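Local coordinates for protein Isomerase/lactonizing enzyme (Agrobacterium fabrum str. C58, PDB 2NQL) that belongs to the enolase superfamily, pairing a small N-terminal capping domain with a TIM-barrel-like domain, and holds a sodium ion in this crystal structure, at residues A[150-155]-A[362-367]; A[182-187]-A[210-215]; A[234-239]-A[258-263]; A[320-325]-A[375-380]; A[351-356]-A[379-384]. One frame throughout, in Å; residues are numbered along the deposited sequence.

How the contacts relate
Contacts 1, 2 and 3 all belong to the curled sheet of the barrel domain. Contacts 2 and 3 are buried parallel pairings that touch each other through backbone bonds between 210-215 and 234-239. Contact 1 is antiparallel and only partly buried: a late strand, 364-366, lies against the first barrel strand; one face carries ring packing, while the Ser152/His366 side gathers sulfate and water. Contacts 4 and 5 lie elsewhere, near the capping domain; their second segments overlap, though only contact 5 packs on helix 379-384. Neither has a hydrogen bond between its segments. Contact 4 is a buried aliphatic cluster, contact 5 a similarly small but more exposed one, and strands 354-355 and 376-377 join them.

Contact 1. Residues A[150-155]-A[362-367]; sequences VDSFPA and EGRYHL. With SO4 (sulfate ion), chain C; SO4 (sulfate ion), chain F.
Strands 152-155 and 364-366 run antiparallel at 143°, with Phe153 and Tyr365 as the hydrogen-bonded pair, Ser152-His366 and Pro154-Arg364 as non-hydrogen-bonded pairs, and Leu367 N extending the ladder to Asp151 O through a nearly straight bond (3.0 Å). On the buried face, CE1 of Phe153 meets CD2 of Tyr365 at 3.7 Å, the ring planes inclined at 59°. Leu367 CD1 approaches CE2 of Phe153 at 3.7 Å, while Ala155 CB rests on Tyr365 CD2. Leu328 of helix 322-331 touches Phe153, Tyr365 and Leu367, closing this layer.

The other face is polar. The Arg364 chain bends at its third torsion (72°), folding the guanidinium back over Phe153 CA, which lies against one of its faces. Ser152 OG sits in the guanidinium plane and accepts from Arg364 NH2 at 2.9 Å, with a weak second bond from NE. At the NH1/NH2 end of the group a sulfate ion is gripped by NH2 (2.8 Å to O3) and NH1 (2.9 Å to O2) of Arg364. A second sulfate hydrogen-bonds to Ser152 OG, and a water links it to Asp151 O and His366 ND1. Two bound anions suggest that the Arg364/Ser152 side offers a local donor-rich, probably positive patch, occupied here by sulfate that probably comes from the crystallisation liquor.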
# COMPACT_ATOMS: atom_id res chain seq x y z
N VAL A 150 26.17 -2.15 -18.37
CA VAL A 150 27.45 -1.46 -18.19
C VAL A 150 28.05 -1.80 -16.80
O VAL A 150 27.36 -2.35 -15.92
CB VAL A 150 27.29 0.07 -18.40
CG1 VAL A 150 26.76 0.37 -19.78
CG2 VAL A 150 26.35 0.71 -17.32
N ASP A 151 29.32 -1.49 -16.60
CA ASP A 151 29.96 -1.80 -15.32
C ASP A 151 30.23 -0.56 -14.49
O ASP A 151 30.79 -0.66 -13.39
CB ASP A 151 31.26 -2.56 -15.53
CG ASP A 151 31.07 -3.84 -16.29
OD1 ASP A 151 30.11 -4.58 -15.99
OD2 ASP A 151 31.87 -4.10 -17.21
N SER A 152 29.85 0.61 -15.02
CA SER A 152 29.98 1.86 -14.30
C SER A 152 28.97 2.84 -14.85
O SER A 152 28.55 2.72 -16.01
CB SER A 152 31.43 2.42 -14.36
OG SER A 152 31.78 2.81 -15.69
N PHE A 153 28.58 3.82 -14.04
CA PHE A 153 27.76 4.94 -14.51
C PHE A 153 27.85 6.10 -13.53
O PHE A 153 28.37 5.92 -12.42
CB PHE A 153 26.28 4.51 -14.76
CG PHE A 153 25.68 3.66 -13.66
CD1 PHE A 153 25.38 4.19 -12.40
CD2 PHE A 153 25.37 2.32 -13.92
CE1 PHE A 153 24.80 3.40 -11.41
CE2 PHE A 153 24.77 1.53 -12.94
CZ PHE A 153 24.49 2.07 -11.68
N PRO A 154 27.39 7.30 -13.95
CA PRO A 154 27.52 8.47 -13.09
C PRO A 154 26.78 8.39 -11.76
O PRO A 154 25.73 7.75 -11.67
CB PRO A 154 26.93 9.59 -13.96
CG PRO A 154 27.21 9.14 -15.34
CD PRO A 154 26.84 7.70 -15.26
N ALA A 155 27.34 9.04 -10.76
CA ALA A 155 26.75 9.14 -9.43
C ALA A 155 26.67 10.60 -9.03
O ALA A 155 27.61 11.37 -9.29
CB ALA A 155 27.59 8.35 -8.44
N GLU A 362 35.14 9.23 -7.78
CA GLU A 362 35.30 10.20 -8.87
C GLU A 362 34.03 10.36 -9.70
O GLU A 362 34.05 10.35 -10.95
CB GLU A 362 36.48 9.81 -9.77
CG GLU A 362 37.16 10.98 -10.47
CD GLU A 362 38.47 10.57 -11.11
OE1 GLU A 362 38.47 9.58 -11.86
OE2 GLU A 362 39.49 11.23 -10.84
N GLY A 363 32.91 10.46 -8.99
CA GLY A 363 31.65 10.69 -9.65
C GLY A 363 31.02 9.51 -10.36
O GLY A 363 30.10 9.71 -11.17
N ARG A 364 31.51 8.29 -10.11
CA ARG A 364 30.94 7.10 -10.79
C ARG A 364 30.82 5.88 -9.86
O ARG A 364 31.74 5.55 -9.12
CB ARG A 364 31.76 6.66 -12.02
CG ARG A 364 31.91 7.69 -13.12
CD ARG A 364 32.78 7.18 -14.25
NE ARG A 364 32.14 6.15 -15.07
CZ ARG A 364 31.17 6.37 -15.97
NH1 ARG A 364 30.69 7.59 -16.20
NH2 ARG A 364 30.70 5.34 -16.65
N TYR A 365 29.69 5.18 -9.96
CA TYR A 365 29.56 3.85 -9.37
C TYR A 365 30.34 2.86 -10.21
O TYR A 365 30.33 2.93 -11.44
CB TYR A 365 28.10 3.40 -9.38
CG TYR A 365 27.31 3.90 -8.21
CD1 TYR A 365 27.48 3.34 -6.94
CD2 TYR A 365 26.37 4.92 -8.37
CE1 TYR A 365 26.72 3.77 -5.85
CE2 TYR A 365 25.59 5.34 -7.29
CZ TYR A 365 25.78 4.76 -6.03
OH TYR A 365 25.04 5.16 -4.96
N HIS A 366 31.02 1.95 -9.51
CA HIS A 366 31.65 0.77 -10.09
C HIS A 366 30.98 -0.51 -9.58
O HIS A 366 30.99 -0.80 -8.37
CB HIS A 366 33.13 0.74 -9.72
CG HIS A 366 33.90 1.88 -10.31
ND1 HIS A 366 34.69 1.74 -11.42
CD2 HIS A 366 33.94 3.19 -9.97
CE1 HIS A 366 35.23 2.92 -11.72
NE2 HIS A 366 34.78 3.81 -10.86
N LEU A 367 30.44 -1.28 -10.52
CA LEU A 367 29.58 -2.41 -10.15
C LEU A 367 30.41 -3.60 -9.69
O LEU A 367 31.55 -3.76 -10.14
CB LEU A 367 28.72 -2.82 -11.36
CG LEU A 367 27.41 -2.01 -11.39
CD1 LEU A 367 27.56 -0.53 -11.77
CD2 LEU A 367 26.42 -2.68 -12.25
S SO4 C . 28.21 7.20 -18.89
O1 SO4 C . 26.78 7.52 -19.03
O2 SO4 C . 28.91 8.36 -18.33
O3 SO4 C . 28.36 6.07 -17.98
O4 SO4 C . 28.80 6.85 -20.18
S SO4 F . 34.01 0.54 -16.76
O1 SO4 F . 32.66 0.70 -17.30
O2 SO4 F . 34.41 1.71 -15.97
O3 SO4 F . 34.00 -0.62 -15.88
O4 SO4 F . 34.99 0.33 -17.83
O HOH W 1 33.74 -0.54 -13.17

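Contact 2. Residues A[182-187]-A[210-215]; sequences AFKFAT and KIAADM
The Phe185 ring has the CA of Ala213 over one face, displaced toward the rim, and the CG2 branch of Ile211 at its edge, 4.1 Å from CD2 of Phe185. Its far end reaches the next side chain along, CZ of Phe185 lying 3.8 Å from CB of Ala213. The first torsion explains this reach: at 75° it sets CG between the backbone N and the carbonyl carbon, swinging the ring across the neighbouring strand. The Phe183 ring lies differently, meeting Lys210 O at its edge.

Behind these rings, strands 182-186 and 210-214 run parallel, 24° apart. Phe183 and Phe185 each give their N-H to one residue of the facing strand and take a bond from the next but one, Ala212 N to Phe183 O being almost straight at 2.9 Å. Thr187 N ends the ladder on Asp214 O.

The reverse face carries Lys184, Ala212 and Asp214. With CG anti to the backbone N (-178°), Lys184 runs out over the neighbouring strand; its CG passes Ala212 CB and its CD lies 4.0 Å from CB of Asp214. The amine goes on to Glu240, a ligand of the sodium ion, in a salt bridge, and to Tyr156, while Asp214 OD2 bonds His216. Helices 194-205 and 221-231 pack on the phenylalanine side. Two parallel strands joined through helix 194-205, one face toward helices and the other toward the metal, form a beta-alpha-beta unit of a TIM barrel.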
# COMPACT_ATOMS: atom_id res chain seq x y z
N ALA A 182 27.69 16.48 -10.06
CA ALA A 182 26.25 16.55 -9.90
C ALA A 182 25.87 16.38 -8.42
O ALA A 182 26.49 15.60 -7.69
CB ALA A 182 25.57 15.52 -10.81
N PHE A 183 24.90 17.19 -7.99
CA PHE A 183 24.61 17.43 -6.57
C PHE A 183 23.12 17.62 -6.39
O PHE A 183 22.42 18.10 -7.31
CB PHE A 183 25.31 18.72 -6.07
CG PHE A 183 26.80 18.72 -6.27
CD1 PHE A 183 27.64 18.22 -5.27
CD2 PHE A 183 27.35 19.16 -7.48
CE1 PHE A 183 29.03 18.18 -5.46
CE2 PHE A 183 28.74 19.12 -7.69
CZ PHE A 183 29.57 18.64 -6.68
N LYS A 184 22.62 17.28 -5.21
CA LYS A 184 21.23 17.55 -4.88
C LYS A 184 21.15 18.03 -3.45
O LYS A 184 21.84 17.50 -2.57
CB LYS A 184 20.34 16.30 -5.12
CG LYS A 184 18.85 16.53 -4.84
CD LYS A 184 18.01 15.29 -5.17
CE LYS A 184 18.07 14.25 -4.07
NZ LYS A 184 17.36 13.04 -4.52
N PHE A 185 20.31 19.04 -3.20
CA PHE A 185 20.08 19.52 -1.84
C PHE A 185 18.61 19.39 -1.45
O PHE A 185 17.74 19.38 -2.33
CB PHE A 185 20.58 20.96 -1.67
CG PHE A 185 19.69 22.00 -2.29
CD1 PHE A 185 18.69 22.63 -1.54
CD2 PHE A 185 19.83 22.33 -3.64
CE1 PHE A 185 17.85 23.59 -2.13
CE2 PHE A 185 18.97 23.29 -4.24
CZ PHE A 185 17.99 23.91 -3.48
N ALA A 186 18.35 19.31 -0.15
CA ALA A 186 16.98 19.16 0.33
C ALA A 186 16.49 20.50 0.87
O ALA A 186 17.14 21.13 1.70
CB ALA A 186 16.89 18.07 1.41
N THR A 187 15.35 20.95 0.33
CA THR A 187 14.82 22.29 0.63
C THR A 187 14.47 22.62 2.10
O THR A 187 14.64 23.78 2.50
CB THR A 187 13.69 22.71 -0.35
OG1 THR A 187 12.56 21.83 -0.19
CG2 THR A 187 14.16 22.60 -1.79
N LYS A 210 25.85 20.30 -11.94
CA LYS A 210 24.40 20.02 -11.93
C LYS A 210 23.92 20.09 -10.48
O LYS A 210 24.51 19.48 -9.60
CB LYS A 210 24.09 18.63 -12.49
CG LYS A 210 24.40 18.44 -13.97
CD LYS A 210 23.52 17.38 -14.58
CE LYS A 210 24.30 16.42 -15.42
NZ LYS A 210 24.65 17.01 -16.73
N ILE A 211 22.89 20.90 -10.24
CA ILE A 211 22.39 21.15 -8.87
C ILE A 211 20.87 20.99 -8.88
O ILE A 211 20.14 21.86 -9.34
CB ILE A 211 22.79 22.55 -8.33
CG1 ILE A 211 24.30 22.82 -8.51
CG2 ILE A 211 22.43 22.67 -6.81
CD1 ILE A 211 24.73 24.27 -8.18
N ALA A 212 20.41 19.87 -8.33
CA ALA A 212 18.98 19.60 -8.20
C ALA A 212 18.42 19.97 -6.83
O ALA A 212 19.14 20.01 -5.82
CB ALA A 212 18.73 18.11 -8.50
N ALA A 213 17.11 20.19 -6.81
CA ALA A 213 16.39 20.51 -5.58
C ALA A 213 15.38 19.44 -5.25
O ALA A 213 14.46 19.19 -6.04
CB ALA A 213 15.69 21.86 -5.70
N ASP A 214 15.56 18.82 -4.09
CA ASP A 214 14.53 17.94 -3.54
C ASP A 214 13.53 18.77 -2.71
O ASP A 214 13.81 19.23 -1.59
CB ASP A 214 15.18 16.79 -2.74
CG ASP A 214 14.14 15.92 -2.00
OD1 ASP A 214 12.94 15.92 -2.38
OD2 ASP A 214 14.53 15.24 -1.02
N MET A 215 12.35 18.93 -3.28
CA MET A 215 11.33 19.80 -2.74
C MET A 215 10.50 19.12 -1.66
O MET A 215 9.71 19.79 -0.98
CB MET A 215 10.44 20.32 -3.85
CG MET A 215 11.20 21.28 -4.77
SD MET A 215 10.09 21.97 -5.99
CE MET A 215 9.24 23.17 -4.95

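Contact 3. Residues A[234-239]-A[258-263]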
# COMPACT_ATOMS: atom_id res chain seq x y z
N PHE A 234 19.00 30.17 -11.14
CA PHE A 234 20.26 29.54 -10.77
C PHE A 234 20.43 28.18 -11.45
O PHE A 234 21.31 27.40 -11.08
CB PHE A 234 20.36 29.46 -9.24
CG PHE A 234 20.18 30.80 -8.56
CD1 PHE A 234 21.21 31.74 -8.55
CD2 PHE A 234 18.96 31.13 -7.97
CE1 PHE A 234 21.03 32.98 -7.94
CE2 PHE A 234 18.77 32.37 -7.35
CZ PHE A 234 19.80 33.29 -7.34
N ASP A 235 19.59 27.93 -12.46
CA ASP A 235 19.70 26.74 -13.32
C ASP A 235 19.57 25.39 -12.55
O ASP A 235 20.53 24.62 -12.48
CB ASP A 235 20.99 26.79 -14.15
CG ASP A 235 21.04 25.73 -15.25
OD1 ASP A 235 20.00 25.50 -15.89
OD2 ASP A 235 22.13 25.14 -15.45
N PRO A 236 18.39 25.12 -11.96
CA PRO A 236 18.20 23.79 -11.36
C PRO A 236 18.19 22.66 -12.37
O PRO A 236 17.54 22.74 -13.43
CB PRO A 236 16.85 23.91 -10.63
CG PRO A 236 16.12 24.98 -11.35
CD PRO A 236 17.19 25.96 -11.80
N TRP A 237 18.93 21.60 -12.04
CA TRP A 237 18.99 20.39 -12.84
C TRP A 237 17.61 19.73 -12.93
O TRP A 237 17.12 19.47 -14.03
CB TRP A 237 20.02 19.45 -12.18
CG TRP A 237 20.19 18.06 -12.70
CD1 TRP A 237 19.85 17.56 -13.93
CD2 TRP A 237 20.81 17.00 -11.99
NE1 TRP A 237 20.20 16.23 -14.01
CE2 TRP A 237 20.80 15.87 -12.84
CE3 TRP A 237 21.37 16.89 -10.70
CZ2 TRP A 237 21.31 14.63 -12.43
CZ3 TRP A 237 21.89 15.66 -10.30
CH2 TRP A 237 21.87 14.55 -11.18
N PHE A 238 17.00 19.47 -11.78
CA PHE A 238 15.60 19.08 -11.71
C PHE A 238 14.98 19.52 -10.39
O PHE A 238 15.70 19.82 -9.42
CB PHE A 238 15.41 17.57 -11.98
CG PHE A 238 16.17 16.66 -11.04
CD1 PHE A 238 15.67 16.36 -9.77
CD2 PHE A 238 17.37 16.06 -11.43
CE1 PHE A 238 16.34 15.48 -8.89
CE2 PHE A 238 18.06 15.19 -10.57
CZ PHE A 238 17.55 14.91 -9.29
N ALA A 239 13.65 19.56 -10.37
CA ALA A 239 12.89 19.78 -9.14
C ALA A 239 12.21 18.45 -8.81
O ALA A 239 11.43 17.94 -9.60
CB ALA A 239 11.85 20.89 -9.33
N THR A 258 6.03 24.74 -15.48
CA THR A 258 7.45 25.08 -15.43
C THR A 258 8.21 24.26 -16.45
O THR A 258 7.79 23.16 -16.81
CB THR A 258 8.06 24.91 -14.01
OG1 THR A 258 9.43 25.33 -14.03
CG2 THR A 258 7.97 23.45 -13.51
N ASP A 259 9.30 24.83 -16.96
CA ASP A 259 10.19 24.15 -17.89
C ASP A 259 11.30 23.40 -17.15
O ASP A 259 11.99 22.57 -17.74
CB ASP A 259 10.84 25.16 -18.86
CG ASP A 259 9.83 25.79 -19.81
OD1 ASP A 259 9.22 25.06 -20.62
OD2 ASP A 259 9.65 27.03 -19.73
N VAL A 260 11.46 23.70 -15.86
CA VAL A 260 12.36 22.94 -14.99
C VAL A 260 11.92 21.48 -14.99
O VAL A 260 10.74 21.20 -14.76
CB VAL A 260 12.40 23.54 -13.56
CG1 VAL A 260 13.29 22.71 -12.65
CG2 VAL A 260 12.91 25.00 -13.63
N PRO A 261 12.84 20.55 -15.35
CA PRO A 261 12.51 19.12 -15.36
C PRO A 261 11.95 18.64 -14.02
O PRO A 261 12.47 19.01 -12.96
CB PRO A 261 13.85 18.45 -15.66
CG PRO A 261 14.60 19.50 -16.44
CD PRO A 261 14.24 20.78 -15.78
N ILE A 262 10.89 17.85 -14.07
CA ILE A 262 10.28 17.35 -12.83
C ILE A 262 10.69 15.90 -12.63
O ILE A 262 10.62 15.10 -13.55
CB ILE A 262 8.73 17.51 -12.81
CG1 ILE A 262 8.31 18.98 -13.00
CG2 ILE A 262 8.12 16.91 -11.53
CD1 ILE A 262 8.92 19.96 -12.04
N ALA A 263 11.14 15.57 -11.42
CA ALA A 263 11.57 14.22 -11.10
C ALA A 263 10.71 13.65 -9.97
O ALA A 263 10.47 14.34 -8.98
CB ALA A 263 13.05 14.23 -10.67
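Val260 CG1 lies at the middle of an aliphatic cluster, 3.9 Å from CG of Pro236 and 4.1 Å from CB of Ala239. Its CG2 branch touches the same proline carbon, so the isopropyl group straddles Pro236 CG, and the two side chains cross at about a right angle. Next outward, Ile262 brings its CD1 to Ala239 CB. Both of its first two torsions lie near -55°, folding the ethyl arm back toward the facing strand.

On the other face of the strand pair Phe238 takes over. Its CD1 comes within 3.5 Å of Ala263 CB, an oblique approach that is the closest between side chains here, and its CB lies beside Pro261 CB. At the opposite corner of the ring, CE2 of Phe238 lies over the centre of the Trp237 ring, while Trp237 NE1 lies at the Phe238 edge. Pro261 CG packs on Trp237 O at 3.5 Å.

The polar part is backbone. Ala239 N donates to Pro261 O (2.9 Å) in a straight bond, and Ala239 O accepts from Ala263 N at 3.0 Å, the donor standing above the carbonyl plane. Before the strand, Thr258 OG1 takes the N-H of Val260, making an ST turn.

The pair thus begins two adjacent parallel barrel strands, 239-240 and 262-264, linked through helix 248-255. Ile228 of helix 221-231 covers Ala239 and Val260, Pro236 touches helix 194-205, and Trp237 packs on strand 210-214.

Contact 4. Residues A[320-325]-A[375-380]; sequences AGIFLA and VRPSEA
Ile322, in the first turn of helix 322-331, meets Val375, Arg376 and Pro377 in the TIM-barrel-like part of this enolase-superfamily protein, beside the short strand 376-377. From its CB the branch CG1 lies anti to the carbonyl carbon (-61°), and a second torsion of -59° turns CD1 toward the strand. CB, CG1 and the CG2 branch make no close approach to 375-380, and the touching is done by CD1. That single methyl reaches three successive residues: it lies 3.8 Å from CD of Pro377, 3.9 Å from CG2 of Val375 and 3.9 Å from the backbone CA of Arg376. Ile322 and Pro377 cross at about a right angle, whereas Ile322 and Val375 slide past one another in opposite directions.

Val375 directs CG2 at the helix. Its first torsion puts this methyl between the backbone N and the carbonyl carbon, where it also passes Gly321 O at 4.1 Å.

No hydrogen bond joins the two segments; the contact is van der Waals, mostly between aliphatic carbons. Gly321, at the N-cap, starts the helical bonding, its O accepting from Ala325 N. Glu68 of the capping-domain strand 64-70 takes the N-H groups of Ala320 and Phe323. Trp66 of that strand packs on Arg376 and Pro377, while Leu354 and Leu373 also reach Ile322. One turn further on, Ala325 turns its methyl toward Val375, and its CB meets CG2 of Val375 at 3.5 Å.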
# COMPACT_ATOMS: atom_id res chain seq x y z
N ALA A 320 21.96 -1.70 4.01
CA ALA A 320 23.24 -2.40 4.24
C ALA A 320 24.09 -2.43 2.97
O ALA A 320 25.31 -2.61 3.03
CB ALA A 320 22.98 -3.82 4.73
N GLY A 321 23.45 -2.26 1.82
CA GLY A 321 24.16 -2.31 0.55
C GLY A 321 23.62 -3.40 -0.37
O GLY A 321 23.98 -3.44 -1.54
N ILE A 322 22.75 -4.29 0.15
CA ILE A 322 22.20 -5.41 -0.65
C ILE A 322 21.21 -4.91 -1.72
O ILE A 322 21.37 -5.19 -2.93
CB ILE A 322 21.55 -6.52 0.27
CG1 ILE A 322 22.57 -7.15 1.26
CG2 ILE A 322 20.76 -7.57 -0.54
CD1 ILE A 322 23.77 -7.82 0.65
N PHE A 323 20.17 -4.17 -1.31
CA PHE A 323 19.33 -3.53 -2.31
C PHE A 323 20.00 -2.45 -3.15
O PHE A 323 19.61 -2.24 -4.29
CB PHE A 323 17.91 -3.16 -1.82
CG PHE A 323 17.85 -2.08 -0.75
CD1 PHE A 323 18.19 -0.75 -1.03
CD2 PHE A 323 17.34 -2.38 0.50
CE1 PHE A 323 18.06 0.25 -0.03
CE2 PHE A 323 17.22 -1.40 1.51
CZ PHE A 323 17.58 -0.08 1.24
N LEU A 324 21.03 -1.80 -2.62
CA LEU A 324 21.78 -0.87 -3.47
C LEU A 324 22.50 -1.63 -4.60
O LEU A 324 22.46 -1.21 -5.75
CB LEU A 324 22.78 -0.05 -2.65
CG LEU A 324 23.61 0.93 -3.50
CD1 LEU A 324 22.74 1.93 -4.23
CD2 LEU A 324 24.63 1.62 -2.60
N ALA A 325 23.15 -2.74 -4.27
CA ALA A 325 23.81 -3.55 -5.27
C ALA A 325 22.82 -4.03 -6.33
O ALA A 325 23.10 -3.95 -7.52
CB ALA A 325 24.51 -4.71 -4.65
N VAL A 375 27.45 -9.10 -4.24
CA VAL A 375 27.78 -8.75 -2.86
C VAL A 375 26.98 -9.66 -1.94
O VAL A 375 26.00 -10.25 -2.38
CB VAL A 375 27.51 -7.23 -2.48
CG1 VAL A 375 28.22 -6.25 -3.46
CG2 VAL A 375 26.01 -6.92 -2.38
N ARG A 376 27.42 -9.76 -0.69
CA ARG A 376 26.66 -10.45 0.38
C ARG A 376 27.05 -9.79 1.71
O ARG A 376 28.06 -9.07 1.77
CB ARG A 376 27.03 -11.94 0.40
CG ARG A 376 28.49 -12.18 0.79
CD ARG A 376 28.78 -13.63 1.02
NE ARG A 376 30.12 -13.82 1.59
CZ ARG A 376 30.77 -14.98 1.59
NH1 ARG A 376 30.19 -16.06 1.06
NH2 ARG A 376 31.98 -15.06 2.13
N PRO A 377 26.27 -10.00 2.79
CA PRO A 377 26.71 -9.51 4.09
C PRO A 377 28.06 -10.10 4.47
O PRO A 377 28.35 -11.27 4.19
CB PRO A 377 25.61 -10.00 5.05
CG PRO A 377 24.36 -10.03 4.13
CD PRO A 377 24.95 -10.67 2.89
N SER A 378 28.92 -9.25 5.02
CA SER A 378 30.24 -9.69 5.47
C SER A 378 30.08 -10.51 6.75
O SER A 378 29.01 -10.51 7.39
CB SER A 378 31.14 -8.48 5.73
OG SER A 378 30.63 -7.71 6.83
N GLU A 379 31.15 -11.18 7.15
CA GLU A 379 31.18 -11.88 8.43
C GLU A 379 30.83 -10.96 9.61
O GLU A 379 30.08 -11.36 10.52
CB GLU A 379 32.54 -12.57 8.65
CG GLU A 379 32.54 -13.71 9.66
CD GLU A 379 31.54 -14.83 9.35
OE1 GLU A 379 31.49 -15.33 8.20
OE2 GLU A 379 30.81 -15.23 10.28
N ALA A 380 31.32 -9.71 9.56
CA ALA A 380 30.95 -8.69 10.56
C ALA A 380 29.44 -8.44 10.57
O ALA A 380 28.83 -8.43 11.64
CB ALA A 380 31.71 -7.39 10.32

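Contact 5. Residues A[351-356]-A[379-384]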
# COMPACT_ATOMS: atom_id res chain seq x y z
N ARG A 351 30.80 -0.32 3.78
CA ARG A 351 31.77 -1.18 3.08
C ARG A 351 32.13 -2.40 3.96
O ARG A 351 32.28 -3.52 3.46
CB ARG A 351 33.05 -0.41 2.72
CG ARG A 351 32.94 0.43 1.46
CD ARG A 351 34.34 0.77 0.92
NE ARG A 351 34.33 1.65 -0.26
CZ ARG A 351 34.34 2.97 -0.17
NH1 ARG A 351 34.33 3.52 1.03
NH2 ARG A 351 34.34 3.74 -1.26
N ARG A 352 32.24 -2.15 5.27
CA ARG A 352 32.56 -3.16 6.27
C ARG A 352 31.48 -4.22 6.40
O ARG A 352 31.74 -5.31 6.90
CB ARG A 352 32.71 -2.50 7.64
CG ARG A 352 34.12 -2.19 7.96
CD ARG A 352 34.22 -1.27 9.16
NE ARG A 352 35.05 -0.12 8.80
CZ ARG A 352 34.57 1.11 8.61
NH1 ARG A 352 35.40 2.09 8.26
NH2 ARG A 352 33.27 1.37 8.75
N LEU A 353 30.27 -3.88 5.97
CA LEU A 353 29.11 -4.74 6.14
C LEU A 353 28.95 -5.70 4.97
O LEU A 353 28.07 -6.57 4.98
CB LEU A 353 27.85 -3.88 6.33
CG LEU A 353 27.74 -3.10 7.66
CD1 LEU A 353 26.40 -2.36 7.75
CD2 LEU A 353 27.95 -3.98 8.89
N LEU A 354 29.81 -5.56 3.96
CA LEU A 354 29.66 -6.32 2.72
C LEU A 354 30.94 -7.02 2.28
O LEU A 354 32.04 -6.45 2.38
CB LEU A 354 29.27 -5.38 1.59
CG LEU A 354 27.93 -4.66 1.70
CD1 LEU A 354 27.88 -3.63 0.60
CD2 LEU A 354 26.81 -5.68 1.55
N ASP A 355 30.79 -8.23 1.75
CA ASP A 355 31.80 -8.85 0.85
C ASP A 355 31.40 -8.60 -0.61
O ASP A 355 30.25 -8.83 -0.99
CB ASP A 355 31.88 -10.38 1.06
CG ASP A 355 32.37 -10.77 2.43
OD1 ASP A 355 33.15 -10.00 3.04
OD2 ASP A 355 31.97 -11.86 2.91
N GLY A 356 32.35 -8.16 -1.44
CA GLY A 356 32.05 -7.79 -2.82
C GLY A 356 32.50 -6.41 -3.22
O GLY A 356 32.33 -5.45 -2.48
N GLU A 379 31.15 -11.18 7.15
CA GLU A 379 31.18 -11.88 8.43
C GLU A 379 30.83 -10.96 9.61
O GLU A 379 30.08 -11.36 10.52
CB GLU A 379 32.54 -12.57 8.65
CG GLU A 379 32.54 -13.71 9.66
CD GLU A 379 31.54 -14.83 9.35
OE1 GLU A 379 31.49 -15.33 8.20
OE2 GLU A 379 30.81 -15.23 10.28
N ALA A 380 31.32 -9.71 9.56
CA ALA A 380 30.95 -8.69 10.56
C ALA A 380 29.44 -8.44 10.57
O ALA A 380 28.83 -8.43 11.64
CB ALA A 380 31.71 -7.39 10.32
N ALA A 381 28.84 -8.27 9.39
CA ALA A 381 27.38 -8.07 9.29
C ALA A 381 26.62 -9.28 9.86
O ALA A 381 25.62 -9.10 10.58
CB ALA A 381 26.97 -7.84 7.88
N LEU A 382 27.10 -10.49 9.59
CA LEU A 382 26.44 -11.71 10.10
C LEU A 382 26.45 -11.79 11.61
O LEU A 382 25.56 -12.39 12.20
CB LEU A 382 27.05 -12.98 9.53
CG LEU A 382 26.90 -13.28 8.04
CD1 LEU A 382 27.53 -14.62 7.78
CD2 LEU A 382 25.43 -13.27 7.57
N GLY A 383 27.45 -11.16 12.24
CA GLY A 383 27.50 -11.08 13.70
C GLY A 383 26.44 -10.15 14.27
O GLY A 383 26.05 -10.27 15.41
N LEU A 384 25.97 -9.21 13.45
CA LEU A 384 25.07 -8.14 13.90
C LEU A 384 23.57 -8.43 13.64
O LEU A 384 22.71 -7.91 14.35
CB LEU A 384 25.45 -6.82 13.25
CG LEU A 384 26.87 -6.34 13.61
CD1 LEU A 384 27.13 -4.99 12.94
CD2 LEU A 384 27.03 -6.30 15.14
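Leu353 and Ala381 form the centre of a small, partly buried aliphatic contact, in which the turn leading into strand 354-355 leans on the short helix 379-384 near the C-terminus of the chain. The methyl of Ala381 sits close over the backbone of the turn, its CB 3.4 Å from Leu353 O. The same CB lies 4.1 Å from CD2 of Leu353. With CG anti to the carbonyl carbon (-70°), the leucine side chain turns along the helix, and its CD2 goes on to approach CD1 of Leu384, one turn later, at 4.3 Å. Toward the surface, Ala380 CB packs more loosely on Arg352 O.

The helix is anchored by an N-cap: Ser378 OG takes the N-H of Ala381 and also bonds Arg352 O, and Ser378 pairs with Leu353 through the backbone where strands 354-355 and 376-377 meet antiparallel. Leu13 and Gln15 of strand 5-15, in the capping-domain sheet, touch both Leu353 and Leu384. At the outer edge, Asp355 OD2 forms a salt bridge with Arg376 NE. The carboxylate of Glu379 keeps apart from that of Asp355, OE1 of Glu379 lying 6.3 Å from OD2 of Asp355.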